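Local coordinates for protein arginyl-tRNA synthetase, putative (Plasmodium falciparum, PDB 5JLD) that probably catalyses the ATP-dependent attachment of L-arginine to tRNA(Arg), releasing AMP and diphosphate, as a class I aminoacyl-tRNA synthetase, at residues P280-V285 with Y324-V329; A330-R335 with T358-I363; L362-N367 with A373-V378. All coordinates share one frame; numbering follows the deposited sequence.

Interaction 1 precedes the other two along the chain, and interaction 3 begins on the segment where interaction 2 ends; all lie on one side of the class I catalytic domain. Interactions 1 and 2 share helix 326-337, with centres about 10 Å apart. Interactions 2 and 3 share Leu362 and Ile363 of helix 353-364, and their centres are about 6 Å apart. Interactions 1 and 3 lie about 16 Å apart centre to centre, yet Val329 CG1 comes within 4.0 Å of Ile363 CD1. Phe360 and Leu332 help to make the step to the sheet, Phe360 CE2 packing 3.6 Å from Leu375 O. Together they tie helix 282-292, through two further helices, to edge strand 374-380.

Interaction 1. Residues P280-V285 with Y324-V329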
loop_
_atom_site.group_PDB
_atom_site.type_symbol
_atom_site.label_atom_id
_atom_site.label_comp_id
_atom_site.label_asym_id
_atom_site.label_seq_id
_atom_site.Cartn_x
_atom_site.Cartn_y
_atom_site.Cartn_z
ATOM N N PRO A 280 15.359 -25.913 7.358
ATOM C CA PRO A 280 15.125 -27.077 8.239
ATOM C C PRO A 280 13.692 -27.640 8.251
ATOM O O PRO A 280 13.458 -28.581 8.995
ATOM C CB PRO A 280 15.450 -26.536 9.638
ATOM C CG PRO A 280 16.233 -25.269 9.408
ATOM C CD PRO A 280 15.684 -24.704 8.137
ATOM N N MET A 281 12.750 -27.097 7.489
ATOM C CA MET A 281 11.409 -27.675 7.518
ATOM C C MET A 281 10.957 -28.186 6.146
ATOM O O MET A 281 9.876 -28.790 6.020
ATOM C CB MET A 281 10.405 -26.668 8.090
ATOM C CG MET A 281 10.127 -25.433 7.258
ATOM S SD MET A 281 9.072 -24.231 8.146
ATOM C CE MET A 281 10.262 -23.513 9.292
ATOM N N LEU A 282 11.822 -28.008 5.145
ATOM C CA LEU A 282 11.498 -28.368 3.763
ATOM C C LEU A 282 11.047 -29.840 3.610
ATOM O O LEU A 282 10.033 -30.125 2.968
ATOM C CB LEU A 282 12.701 -28.079 2.860
ATOM C CG LEU A 282 13.081 -26.607 2.633
ATOM C CD1 LEU A 282 14.324 -26.462 1.750
ATOM C CD2 LEU A 282 11.903 -25.827 2.013
ATOM N N SER A 283 11.764 -30.768 4.242
ATOM C CA SER A 283 11.410 -32.189 4.115
ATOM C C SER A 283 10.016 -32.405 4.717
ATOM O O SER A 283 9.160 -33.058 4.103
ATOM C CB SER A 283 12.459 -33.080 4.785
ATOM O OG SER A 283 13.553 -33.295 3.909
ATOM N N THR A 284 9.765 -31.766 5.861
ATOM C CA THR A 284 8.440 -31.813 6.461
ATOM C C THR A 284 7.409 -31.333 5.422
ATOM O O THR A 284 6.423 -32.035 5.126
ATOM C CB THR A 284 8.374 -30.951 7.747
ATOM O OG1 THR A 284 9.048 -31.633 8.809
ATOM C CG2 THR A 284 6.935 -30.675 8.175
ATOM N N VAL A 285 7.684 -30.198 4.791
ATOM C CA VAL A 285 6.674 -29.648 3.887
ATOM C C VAL A 285 6.483 -30.642 2.752
ATOM O O VAL A 285 5.337 -30.962 2.393
ATOM C CB VAL A 285 7.041 -28.238 3.347
ATOM C CG1 VAL A 285 6.003 -27.764 2.318
ATOM C CG2 VAL A 285 7.088 -27.238 4.493
ATOM N N TYR A 324 13.425 -25.716 -6.951
ATOM C CA TYR A 324 13.569 -24.281 -6.711
ATOM C C TYR A 324 12.243 -23.568 -6.384
ATOM O O TYR A 324 12.241 -22.367 -6.113
ATOM C CB TYR A 324 14.279 -23.583 -7.884
ATOM C CG TYR A 324 13.687 -23.696 -9.281
ATOM C CD1 TYR A 324 12.470 -23.095 -9.609
ATOM C CD2 TYR A 324 14.395 -24.340 -10.299
ATOM C CE1 TYR A 324 11.949 -23.175 -10.904
ATOM C CE2 TYR A 324 13.886 -24.429 -11.592
ATOM C CZ TYR A 324 12.661 -23.843 -11.888
ATOM O OH TYR A 324 12.155 -23.928 -13.166
ATOM N N ASP A 325 11.140 -24.311 -6.355
ATOM C CA ASP A 325 9.857 -23.738 -5.945
ATOM C C ASP A 325 9.461 -24.174 -4.527
ATOM O O ASP A 325 8.409 -23.776 -4.016
ATOM C CB ASP A 325 8.768 -24.129 -6.954
ATOM C CG ASP A 325 8.971 -23.464 -8.300
ATOM O OD1 ASP A 325 9.208 -22.242 -8.300
ATOM O OD2 ASP A 325 8.935 -24.162 -9.346
ATOM N N SER A 326 10.312 -24.988 -3.899
ATOM C CA SER A 326 10.002 -25.584 -2.594
ATOM C C SER A 326 10.028 -24.545 -1.474
ATOM O O SER A 326 9.203 -24.576 -0.553
ATOM C CB SER A 326 10.982 -26.719 -2.280
ATOM O OG SER A 326 12.331 -26.273 -2.338
ATOM N N THR A 327 10.951 -23.594 -1.561
ATOM C CA THR A 327 11.019 -22.538 -0.544
ATOM C C THR A 327 9.745 -21.671 -0.487
ATOM O O THR A 327 9.270 -21.341 0.600
ATOM C CB THR A 327 12.243 -21.618 -0.766
ATOM O OG1 THR A 327 13.447 -22.379 -0.601
ATOM C CG2 THR A 327 12.242 -20.461 0.229
ATOM N N ASP A 328 9.176 -21.300 -1.630
ATOM C CA ASP A 328 7.991 -20.410 -1.589
ATOM C C ASP A 328 6.790 -21.142 -0.974
ATOM O O ASP A 328 6.068 -20.614 -0.106
ATOM C CB ASP A 328 7.647 -19.905 -2.983
ATOM C CG ASP A 328 8.658 -18.902 -3.511
ATOM O OD1 ASP A 328 9.353 -18.256 -2.702
ATOM O OD2 ASP A 328 8.742 -18.744 -4.743
ATOM N N VAL A 329 6.640 -22.400 -1.385
ATOM C CA VAL A 329 5.584 -23.255 -0.865
ATOM C C VAL A 329 5.741 -23.438 0.650
ATOM O O VAL A 329 4.764 -23.316 1.392
ATOM C CB VAL A 329 5.575 -24.625 -1.591
ATOM C CG1 VAL A 329 4.535 -25.552 -0.978
ATOM C CG2 VAL A 329 5.296 -24.420 -3.086
#
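Leu282 and Val285 pack against Ser326, Thr327 and Val329 where the first turns of two helices meet. Leu282 leads with one methyl branch: Leu282 CD2 lies 3.9 Å from the backbone O of Ser326 and 4.3 Å from Thr327 CA, so a flexible branched side chain rests on the main chain of the opposing helix. Its CG stands beside its own backbone N (chi1 -68°), and from there the branch reaches across to the first turn of helix 326-337. Val285 approaches one turn later. Val285 CG1 meets Val329 CG1 at 4.2 Å, methyl against methyl, and both CG1 atoms are anti to their backbone N (chi1 175° and 176°). Compact beta-branched valines suit this place, since each offers a methyl group on a short, rigid stem. No hydrogen bond crosses the interface, and the contact is purely one of packing.

The next shell helps to hold these groups in position. Val285 N donates to Met281 O at 2.9 Å, a bond of the opening turn that helps to set Leu282 and Val285 on one side of the helix. Ser326 OG is hydrogen-bonded to Gly323 O in the loop before its own helix, which gives this small polar side chain a partner close by in the chain. Leu282 and Val285 both continue onto Ala330, and Val285 onto Tyr333, while Tyr322 adds to the cover of Leu282 and Trp368 to that of Val285. Farther out, Val329 touches Leu315 of strand 313-316 as well as Leu362 of helix 353-364, which places helix 326-337 among helix 282-292, that strand and helix 353-364.

Interaction 2. Residues A330-R335 with T358-I363; sequences AALYYR and TIFDLI
In the Rossmann-type domain of this class I synthetase, helices 326-337 and 353-364 lie side by side against the parallel sheet, the first leading into strand 343-349 and the second following it. Their short segments run at 51° to each other, and the axes come no nearer than 10.9 Å. That gap is wide enough to be bridged by large aliphatic side chains, and Leu332 does the bridging. Its CG is anti to the backbone N (chi1 -166°), which, with chi2 at 38°, sets CD2 against Ile359, Phe360 and Ile363 of the other helix. The side chains of Ile359 and Ile363, one turn apart, slant across that of Leu332, with Leu332 CD2 3.8 Å from Ile359 CG2. Beta-branched isoleucines fit here because they present broad hydrocarbon surfaces close to the helix. Phe360 starts out pointing off the contact, but its long, flat side chain brings the ring back. Leu332 also touches Val344 and Tyr346 of strand 343-349, so it fills the angle between both helices and the sheet. Leu332 CD2 meets the edge of the Phe360 ring near its plane, 3.9 Å from Phe360 CD1, and lies closest to Ile363 CG1, at 3.7 Å.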
loop_
_atom_site.group_PDB
_atom_site.type_symbol
_atom_site.label_atom_id
_atom_site.label_comp_id
_atom_site.label_asym_id
_atom_site.label_seq_id
_atom_site.Cartn_x
_atom_site.Cartn_y
_atom_site.Cartn_z
ATOM N N ALA A 330 6.970 -23.699 1.105
ATOM C CA ALA A 330 7.227 -23.863 2.536
ATOM C C ALA A 330 6.939 -22.578 3.287
ATOM O O ALA A 330 6.378 -22.614 4.380
ATOM C CB ALA A 330 8.698 -24.320 2.806
ATOM N N ALA A 331 7.335 -21.440 2.724
ATOM C CA ALA A 331 7.091 -20.182 3.417
ATOM C C ALA A 331 5.591 -19.971 3.588
ATOM O O ALA A 331 5.145 -19.549 4.662
ATOM C CB ALA A 331 7.722 -19.004 2.679
ATOM N N LEU A 332 4.800 -20.273 2.553
ATOM C CA LEU A 332 3.351 -20.047 2.708
ATOM C C LEU A 332 2.763 -21.052 3.720
ATOM O O LEU A 332 1.907 -20.688 4.534
ATOM C CB LEU A 332 2.627 -20.131 1.364
ATOM C CG LEU A 332 1.191 -19.595 1.300
ATOM C CD1 LEU A 332 0.972 -18.319 2.135
ATOM C CD2 LEU A 332 0.846 -19.322 -0.157
ATOM N N TYR A 333 3.231 -22.304 3.665
ATOM C CA TYR A 333 2.912 -23.295 4.709
ATOM C C TYR A 333 3.141 -22.749 6.124
ATOM O O TYR A 333 2.283 -22.865 7.013
ATOM C CB TYR A 333 3.749 -24.574 4.530
ATOM C CG TYR A 333 3.790 -25.425 5.788
ATOM C CD1 TYR A 333 2.768 -26.317 6.082
ATOM C CD2 TYR A 333 4.836 -25.306 6.697
ATOM C CE1 TYR A 333 2.795 -27.078 7.248
ATOM C CE2 TYR A 333 4.869 -26.056 7.858
ATOM C CZ TYR A 333 3.852 -26.945 8.123
ATOM O OH TYR A 333 3.893 -27.686 9.269
ATOM N N TYR A 334 4.314 -22.153 6.316
ATOM C CA TYR A 334 4.711 -21.610 7.606
ATOM C C TYR A 334 3.798 -20.457 8.017
ATOM O O TYR A 334 3.324 -20.417 9.137
ATOM C CB TYR A 334 6.174 -21.147 7.571
ATOM C CG TYR A 334 6.641 -20.454 8.843
ATOM C CD1 TYR A 334 7.082 -21.186 9.945
ATOM C CD2 TYR A 334 6.624 -19.061 8.941
ATOM C CE1 TYR A 334 7.509 -20.537 11.122
ATOM C CE2 TYR A 334 7.042 -18.416 10.090
ATOM C CZ TYR A 334 7.477 -19.155 11.178
ATOM O OH TYR A 334 7.878 -18.479 12.299
ATOM N N ARG A 335 3.554 -19.528 7.101
ATOM C CA ARG A 335 2.734 -18.355 7.405
ATOM C C ARG A 335 1.311 -18.765 7.762
ATOM O O ARG A 335 0.704 -18.204 8.678
ATOM C CB ARG A 335 2.758 -17.379 6.218
ATOM C CG ARG A 335 4.168 -16.829 5.998
ATOM C CD ARG A 335 4.397 -16.217 4.629
ATOM N NE ARG A 335 5.718 -15.593 4.606
ATOM C CZ ARG A 335 6.261 -14.948 3.578
ATOM N NH1 ARG A 335 5.606 -14.791 2.424
ATOM N NH2 ARG A 335 7.471 -14.430 3.718
ATOM N N THR A 358 0.208 -19.640 -9.185
ATOM C CA THR A 358 0.357 -21.101 -9.219
ATOM C C THR A 358 0.609 -21.622 -7.802
ATOM O O THR A 358 0.187 -22.723 -7.449
ATOM C CB THR A 358 1.498 -21.576 -10.136
ATOM O OG1 THR A 358 1.356 -21.005 -11.445
ATOM C CG2 THR A 358 1.481 -23.098 -10.254
ATOM N N ILE A 359 1.271 -20.820 -6.976
ATOM C CA ILE A 359 1.479 -21.262 -5.606
ATOM C C ILE A 359 0.145 -21.243 -4.863
ATOM O O ILE A 359 -0.171 -22.193 -4.126
ATOM C CB ILE A 359 2.537 -20.404 -4.891
ATOM C CG1 ILE A 359 3.929 -20.781 -5.424
ATOM C CG2 ILE A 359 2.485 -20.624 -3.360
ATOM C CD1 ILE A 359 4.975 -19.727 -5.216
ATOM N N PHE A 360 -0.669 -20.208 -5.106
ATOM C CA PHE A 360 -1.889 -20.049 -4.306
ATOM C C PHE A 360 -2.821 -21.215 -4.624
ATOM O O PHE A 360 -3.375 -21.856 -3.725
ATOM C CB PHE A 360 -2.577 -18.715 -4.592
ATOM C CG PHE A 360 -1.770 -17.509 -4.198
ATOM C CD1 PHE A 360 -0.672 -17.625 -3.337
ATOM C CD2 PHE A 360 -2.112 -16.249 -4.688
ATOM C CE1 PHE A 360 0.078 -16.507 -2.985
ATOM C CE2 PHE A 360 -1.376 -15.119 -4.334
ATOM C CZ PHE A 360 -0.282 -15.245 -3.476
ATOM N N ASP A 361 -2.952 -21.488 -5.923
ATOM C CA ASP A 361 -3.701 -22.636 -6.413
ATOM C C ASP A 361 -3.283 -23.950 -5.719
ATOM O O ASP A 361 -4.136 -24.784 -5.406
ATOM C CB ASP A 361 -3.535 -22.749 -7.936
ATOM C CG ASP A 361 -4.393 -23.845 -8.542
ATOM O OD1 ASP A 361 -5.633 -23.685 -8.588
ATOM O OD2 ASP A 361 -3.823 -24.874 -8.974
ATOM N N LEU A 362 -1.992 -24.138 -5.454
ATOM C CA LEU A 362 -1.592 -25.374 -4.754
ATOM C C LEU A 362 -2.037 -25.322 -3.296
ATOM O O LEU A 362 -2.590 -26.295 -2.755
ATOM C CB LEU A 362 -0.079 -25.600 -4.833
ATOM C CG LEU A 362 0.499 -26.673 -3.894
ATOM C CD1 LEU A 362 -0.080 -28.069 -4.180
ATOM C CD2 LEU A 362 2.035 -26.684 -3.960
ATOM N N ILE A 363 -1.835 -24.164 -2.675
ATOM C CA ILE A 363 -2.022 -24.039 -1.231
ATOM C C ILE A 363 -3.518 -24.151 -0.885
ATOM O O ILE A 363 -3.907 -24.638 0.185
ATOM C CB ILE A 363 -1.429 -22.700 -0.716
ATOM C CG1 ILE A 363 -0.046 -22.909 -0.071
ATOM C CG2 ILE A 363 -2.363 -22.032 0.275
ATOM C CD1 ILE A 363 0.986 -23.649 -0.929
#

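Interaction 3. Residues L362-N367 with A373-V378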
loop_
_atom_site.group_PDB
_atom_site.type_symbol
_atom_site.label_atom_id
_atom_site.label_comp_id
_atom_site.label_asym_id
_atom_site.label_seq_id
_atom_site.Cartn_x
_atom_site.Cartn_y
_atom_site.Cartn_z
ATOM N N LEU A 362 -1.992 -24.138 -5.454
ATOM C CA LEU A 362 -1.592 -25.374 -4.754
ATOM C C LEU A 362 -2.037 -25.322 -3.296
ATOM O O LEU A 362 -2.590 -26.295 -2.755
ATOM C CB LEU A 362 -0.079 -25.600 -4.833
ATOM C CG LEU A 362 0.499 -26.673 -3.894
ATOM C CD1 LEU A 362 -0.080 -28.069 -4.180
ATOM C CD2 LEU A 362 2.035 -26.684 -3.960
ATOM N N ILE A 363 -1.835 -24.164 -2.675
ATOM C CA ILE A 363 -2.022 -24.039 -1.231
ATOM C C ILE A 363 -3.518 -24.151 -0.885
ATOM O O ILE A 363 -3.907 -24.638 0.185
ATOM C CB ILE A 363 -1.429 -22.700 -0.716
ATOM C CG1 ILE A 363 -0.046 -22.909 -0.071
ATOM C CG2 ILE A 363 -2.363 -22.032 0.275
ATOM C CD1 ILE A 363 0.986 -23.649 -0.929
ATOM N N LYS A 364 -4.353 -23.715 -1.819
ATOM C CA LYS A 364 -5.792 -23.765 -1.644
ATOM C C LYS A 364 -6.289 -25.218 -1.687
ATOM O O LYS A 364 -7.371 -25.526 -1.189
ATOM C CB LYS A 364 -6.456 -22.910 -2.726
ATOM C CG LYS A 364 -7.148 -21.646 -2.228
ATOM C CD LYS A 364 -6.590 -21.099 -0.921
ATOM C CE LYS A 364 -7.355 -19.837 -0.524
ATOM N NZ LYS A 364 -7.285 -19.435 0.921
ATOM N N LYS A 365 -5.486 -26.113 -2.264
ATOM C CA LYS A 365 -5.864 -27.520 -2.339
ATOM C C LYS A 365 -5.415 -28.288 -1.093
ATOM O O LYS A 365 -5.781 -29.445 -0.919
ATOM C CB LYS A 365 -5.279 -28.176 -3.599
ATOM C CG LYS A 365 -5.962 -27.756 -4.900
ATOM C CD LYS A 365 -5.425 -28.506 -6.114
ATOM C CE LYS A 365 -6.030 -27.928 -7.399
ATOM N NZ LYS A 365 -5.428 -28.518 -8.639
ATOM N N THR A 366 -4.624 -27.650 -0.228
ATOM C CA THR A 366 -4.203 -28.287 1.027
ATOM C C THR A 366 -5.186 -27.987 2.156
ATOM O O THR A 366 -6.164 -27.268 1.963
ATOM C CB THR A 366 -2.807 -27.815 1.476
ATOM O OG1 THR A 366 -2.909 -26.511 2.075
ATOM C CG2 THR A 366 -1.847 -27.772 0.292
ATOM N N ASN A 367 -4.915 -28.527 3.337
ATOM C CA ASN A 367 -5.687 -28.194 4.532
ATOM C C ASN A 367 -4.946 -27.178 5.416
ATOM O O ASN A 367 -5.223 -27.050 6.596
ATOM C CB ASN A 367 -5.995 -29.462 5.334
ATOM C CG ASN A 367 -4.718 -30.266 5.698
ATOM O OD1 ASN A 367 -3.707 -30.215 4.986
ATOM N ND2 ASN A 367 -4.783 -31.023 6.794
ATOM N N ALA A 373 -8.105 -17.860 3.870
ATOM C CA ALA A 373 -7.007 -16.907 3.823
ATOM C C ALA A 373 -6.994 -16.184 2.472
ATOM O O ALA A 373 -7.080 -16.806 1.409
ATOM C CB ALA A 373 -5.672 -17.598 4.076
ATOM N N LYS A 374 -6.902 -14.866 2.536
ATOM C CA LYS A 374 -6.791 -14.031 1.345
ATOM C C LYS A 374 -5.344 -13.935 0.876
ATOM O O LYS A 374 -4.484 -13.346 1.556
ATOM C CB LYS A 374 -7.350 -12.627 1.632
ATOM C CG LYS A 374 -7.800 -11.860 0.388
ATOM C CD LYS A 374 -8.261 -10.448 0.766
ATOM C CE LYS A 374 -9.048 -9.768 -0.347
ATOM N NZ LYS A 374 -9.745 -8.548 0.151
ATOM N N LEU A 375 -5.075 -14.510 -0.289
ATOM C CA LEU A 375 -3.735 -14.540 -0.819
ATOM C C LEU A 375 -3.648 -13.570 -1.980
ATOM O O LEU A 375 -4.356 -13.711 -2.981
ATOM C CB LEU A 375 -3.358 -15.965 -1.269
ATOM C CG LEU A 375 -3.482 -17.085 -0.231
ATOM C CD1 LEU A 375 -3.250 -18.458 -0.886
ATOM C CD2 LEU A 375 -2.543 -16.868 0.972
ATOM N N MET A 376 -2.760 -12.594 -1.859
ATOM C CA MET A 376 -2.748 -11.519 -2.820
ATOM C C MET A 376 -1.372 -11.343 -3.410
ATOM O O MET A 376 -0.363 -11.330 -2.707
ATOM C CB MET A 376 -3.204 -10.206 -2.179
ATOM C CG MET A 376 -4.372 -10.323 -1.204
ATOM S SD MET A 376 -5.040 -8.710 -0.685
ATOM C CE MET A 376 -5.876 -8.221 -2.191
ATOM N N HIS A 377 -1.334 -11.210 -4.720
ATOM C CA HIS A 377 -0.132 -10.768 -5.372
ATOM C C HIS A 377 -0.288 -9.297 -5.730
ATOM O O HIS A 377 -1.247 -8.932 -6.396
ATOM C CB HIS A 377 0.144 -11.598 -6.613
ATOM C CG HIS A 377 1.403 -11.204 -7.314
ATOM N ND1 HIS A 377 1.410 -10.380 -8.419
ATOM C CD2 HIS A 377 2.696 -11.500 -7.056
ATOM C CE1 HIS A 377 2.653 -10.197 -8.819
ATOM N NE2 HIS A 377 3.457 -10.869 -8.014
ATOM N N VAL A 378 0.651 -8.470 -5.276
ATOM C CA VAL A 378 0.711 -7.050 -5.600
ATOM C C VAL A 378 1.916 -6.796 -6.510
ATOM O O VAL A 378 3.063 -6.681 -6.043
ATOM C CB VAL A 378 0.828 -6.165 -4.326
ATOM C CG1 VAL A 378 1.006 -4.706 -4.697
ATOM C CG2 VAL A 378 -0.379 -6.350 -3.398
#
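The backbones of helix 353-364 and the residues entering strand 374-380 stay well apart, the nearest CA atoms being those of Lys364 and Ala373 at 8.9 Å, so side chains must span the gap. Lys364 does so with a chain bent at chi2 (26°), which brings its ammonium group to the residue just before the strand. Lys364 NZ donates to Ala373 O at 2.7 Å, in the carbonyl plane and on a lone pair, with a C=O...N angle of 131°. The same NZ is hydrogen-bonded to Lys371 O, so one long, flexible side chain at the surface ties down two carbonyls of the loop leading into the strand. Branched Ile363 and Leu375 supply the apolar surface: Ile363 CG2 meets Leu375 CD1 at 3.9 Å, the two side chains crossing at about a right angle. The short hydroxyl arm of Thr366 suits a reach back to the helix, where Thr366 OG1 donates to Ile363 O at 2.8 Å. That carbonyl also accepts from Thr366 N. Parallel strands 343-349 and 374-380, joined by helix 353-364 packed on their sheet, form a beta-alpha-beta unit at the edge of the Rossmann-type fold.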